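Local coordinates for protein 3-methyladenine DNA glycosylase (Helicobacter pylori, PDB 1PU7) that probably excises 3-methyladenine from DNA as a helix-hairpin-helix base-excision repair glycosylase, at residues Ala22-Asn27 with Leu138-Ala143. Residues are numbered along the deposited sequence; the frame is centred on the assembly and turned at random.
Unlike the reference sequence in segment 138-143: A141 (reference Val). With 39A (6-amino-3,9-dimethyl-9H-purin-3-ium), chain C.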
# COMPACT_ATOMS: atom_id res chain seq x y z
N ALA A 22 10.48 -5.84 -6.91
CA ALA A 22 10.84 -6.52 -5.67
C ALA A 22 9.81 -6.37 -4.54
O ALA A 22 9.57 -7.31 -3.82
CB ALA A 22 12.27 -6.07 -5.18
N TRP A 23 9.19 -5.21 -4.40
CA TRP A 23 8.21 -4.99 -3.34
C TRP A 23 6.79 -5.01 -3.89
O TRP A 23 5.86 -4.57 -3.22
CB TRP A 23 8.47 -3.65 -2.65
CG TRP A 23 9.59 -3.65 -1.67
CD1 TRP A 23 10.91 -3.86 -1.94
CD2 TRP A 23 9.50 -3.49 -0.23
NE1 TRP A 23 11.65 -3.79 -0.78
CE2 TRP A 23 10.81 -3.56 0.28
CE3 TRP A 23 8.44 -3.26 0.66
CZ2 TRP A 23 11.10 -3.43 1.66
CZ3 TRP A 23 8.72 -3.13 2.03
CH2 TRP A 23 10.04 -3.21 2.51
N TRP A 24 6.64 -5.55 -5.10
CA TRP A 24 5.35 -5.63 -5.83
C TRP A 24 4.77 -4.29 -6.26
O TRP A 24 4.56 -4.09 -7.45
CB TRP A 24 4.32 -6.45 -5.09
CG TRP A 24 2.97 -6.55 -5.76
CD1 TRP A 24 2.66 -7.23 -6.91
CD2 TRP A 24 1.75 -5.93 -5.33
NE1 TRP A 24 1.32 -7.10 -7.19
CE2 TRP A 24 0.74 -6.29 -6.25
CE3 TRP A 24 1.40 -5.12 -4.23
CZ2 TRP A 24 -0.59 -5.90 -6.10
CZ3 TRP A 24 0.09 -4.72 -4.08
CH2 TRP A 24 -0.90 -5.11 -5.02
N TRP A 25 4.50 -3.39 -5.32
CA TRP A 25 4.03 -2.05 -5.62
C TRP A 25 5.10 -1.31 -6.41
O TRP A 25 6.23 -1.22 -5.95
CB TRP A 25 3.80 -1.30 -4.30
CG TRP A 25 2.80 -0.18 -4.37
CD1 TRP A 25 2.92 1.02 -5.05
CD2 TRP A 25 1.56 -0.12 -3.67
NE1 TRP A 25 1.79 1.79 -4.84
CE2 TRP A 25 0.92 1.10 -4.03
CE3 TRP A 25 0.89 -1.02 -2.82
CZ2 TRP A 25 -0.32 1.49 -3.50
CZ3 TRP A 25 -0.40 -0.66 -2.33
CH2 TRP A 25 -0.97 0.60 -2.65
N PRO A 26 4.77 -0.81 -7.60
CA PRO A 26 5.75 -0.03 -8.41
C PRO A 26 6.23 1.22 -7.68
O PRO A 26 5.42 1.94 -7.11
CB PRO A 26 4.96 0.39 -9.66
CG PRO A 26 3.72 -0.48 -9.70
CD PRO A 26 3.45 -0.95 -8.26
N ASN A 27 7.55 1.46 -7.69
CA ASN A 27 8.12 2.60 -6.97
C ASN A 27 7.80 2.57 -5.48
O ASN A 27 7.55 3.60 -4.87
CB ASN A 27 7.68 3.95 -7.61
CG ASN A 27 8.24 4.12 -9.02
OD1 ASN A 27 7.49 4.39 -9.98
ND2 ASN A 27 9.54 3.91 -9.17
N LEU A 138 2.23 2.54 5.31
CA LEU A 138 3.18 1.98 6.26
C LEU A 138 4.07 0.91 5.64
O LEU A 138 5.29 0.97 5.73
CB LEU A 138 2.46 1.41 7.50
CG LEU A 138 1.73 2.49 8.33
CD1 LEU A 138 0.87 1.84 9.39
CD2 LEU A 138 2.75 3.42 8.99
N CYS A 139 3.45 -0.06 5.00
CA CYS A 139 4.25 -1.11 4.41
C CYS A 139 4.97 -0.63 3.14
O CYS A 139 6.20 -0.68 3.06
CB CYS A 139 3.34 -2.32 4.11
SG CYS A 139 4.16 -3.64 3.14
N TYR A 140 4.22 -0.16 2.15
CA TYR A 140 4.80 0.06 0.79
C TYR A 140 5.54 1.38 0.60
O TYR A 140 6.44 1.44 -0.25
CB TYR A 140 3.74 -0.08 -0.28
CG TYR A 140 3.20 -1.46 -0.38
CD1 TYR A 140 3.91 -2.44 -1.08
CD2 TYR A 140 2.00 -1.80 0.24
CE1 TYR A 140 3.40 -3.73 -1.19
CE2 TYR A 140 1.49 -3.08 0.14
CZ TYR A 140 2.19 -4.04 -0.58
OH TYR A 140 1.67 -5.32 -0.70
N ALA A 141 5.21 2.41 1.38
CA ALA A 141 6.01 3.65 1.34
C ALA A 141 7.05 3.66 2.45
O ALA A 141 8.17 4.12 2.24
CB ALA A 141 5.10 4.95 1.41
N CYS A 142 6.70 3.14 3.64
CA CYS A 142 7.58 3.27 4.80
C CYS A 142 8.35 2.02 5.22
O CYS A 142 9.10 2.10 6.16
CB CYS A 142 6.79 3.82 6.00
SG CYS A 142 5.91 5.34 5.59
N ALA A 143 8.18 0.88 4.54
CA ALA A 143 8.91 -0.37 4.90
C ALA A 143 8.63 -0.87 6.32
O ALA A 143 9.53 -1.44 6.96
CB ALA A 143 10.44 -0.24 4.67
N6 39A C . 0.42 -4.06 -9.30
C6 39A C . -0.74 -3.80 -8.64
C5 39A C . -0.63 -2.99 -7.54
N7 39A C . 0.45 -2.35 -6.94
C4 39A C . -1.83 -2.70 -6.83
N9 39A C . -1.52 -1.92 -5.83
C8 39A C . -0.17 -1.71 -5.90
C9M 39A C . -2.58 -1.46 -4.91
N3 39A C . -3.08 -3.23 -7.24
C3M 39A C . -4.31 -2.95 -6.48
C2 39A C . -3.09 -4.03 -8.32
N1 39A C . -1.96 -4.30 -9.00
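Y140, at the end of helix 131-141, pushes its ring in among the three consecutive tryptophans of the loop 22-27. W25 supplies the main face contact: its CE3 lies over one face of the phenol, toward the rim, 3.3 Å from CD2 of Y140. The two rings meet obliquely, at 40°. On the opposite face of the Y140 ring, SG of C139 lies over the centre. W24 approaches more loosely, its CE3 3.5 Å from OH of Y140 and the planes 55° apart. At the rim of the phenol, near its plane, sits the carbonyl O of W23, 3.3 Å from CE1 of Y140; the same oxygen takes the N-H of W25 at 2.8 Å and so ties the turn together. The six-membered end of the W23 indole reaches past Y140 to the turn that closes the helix, CH2 lying 3.7 Å from CB of A143.

In this HhH-GPD fold W24 and W25 line the pocket for the base, here occupied by the 3,9-dimethyladenine cation, and Y140 backs W25. The purine comes edge-on to W25, with C8 over the centre of the indole face and 3.2 Å from CD2 of W25, while CB and the ring of Y140 pack behind the opposite face. W24, by contrast, lies roughly parallel to the purine. Its CG is anti to its backbone N (chi1 179°), which brings the six-membered part of the indole over the base, CH2 of W24 3.2 Å from C4 of the ligand; an electron-rich indole would suit the cation's positive charge.

Further out, the hydroxyl of Y140 is hydrogen-bonded to the backbone O of A200 on helix 195-203 and NE1 of W24 to E208, while F45 meets W25 edge-to-face.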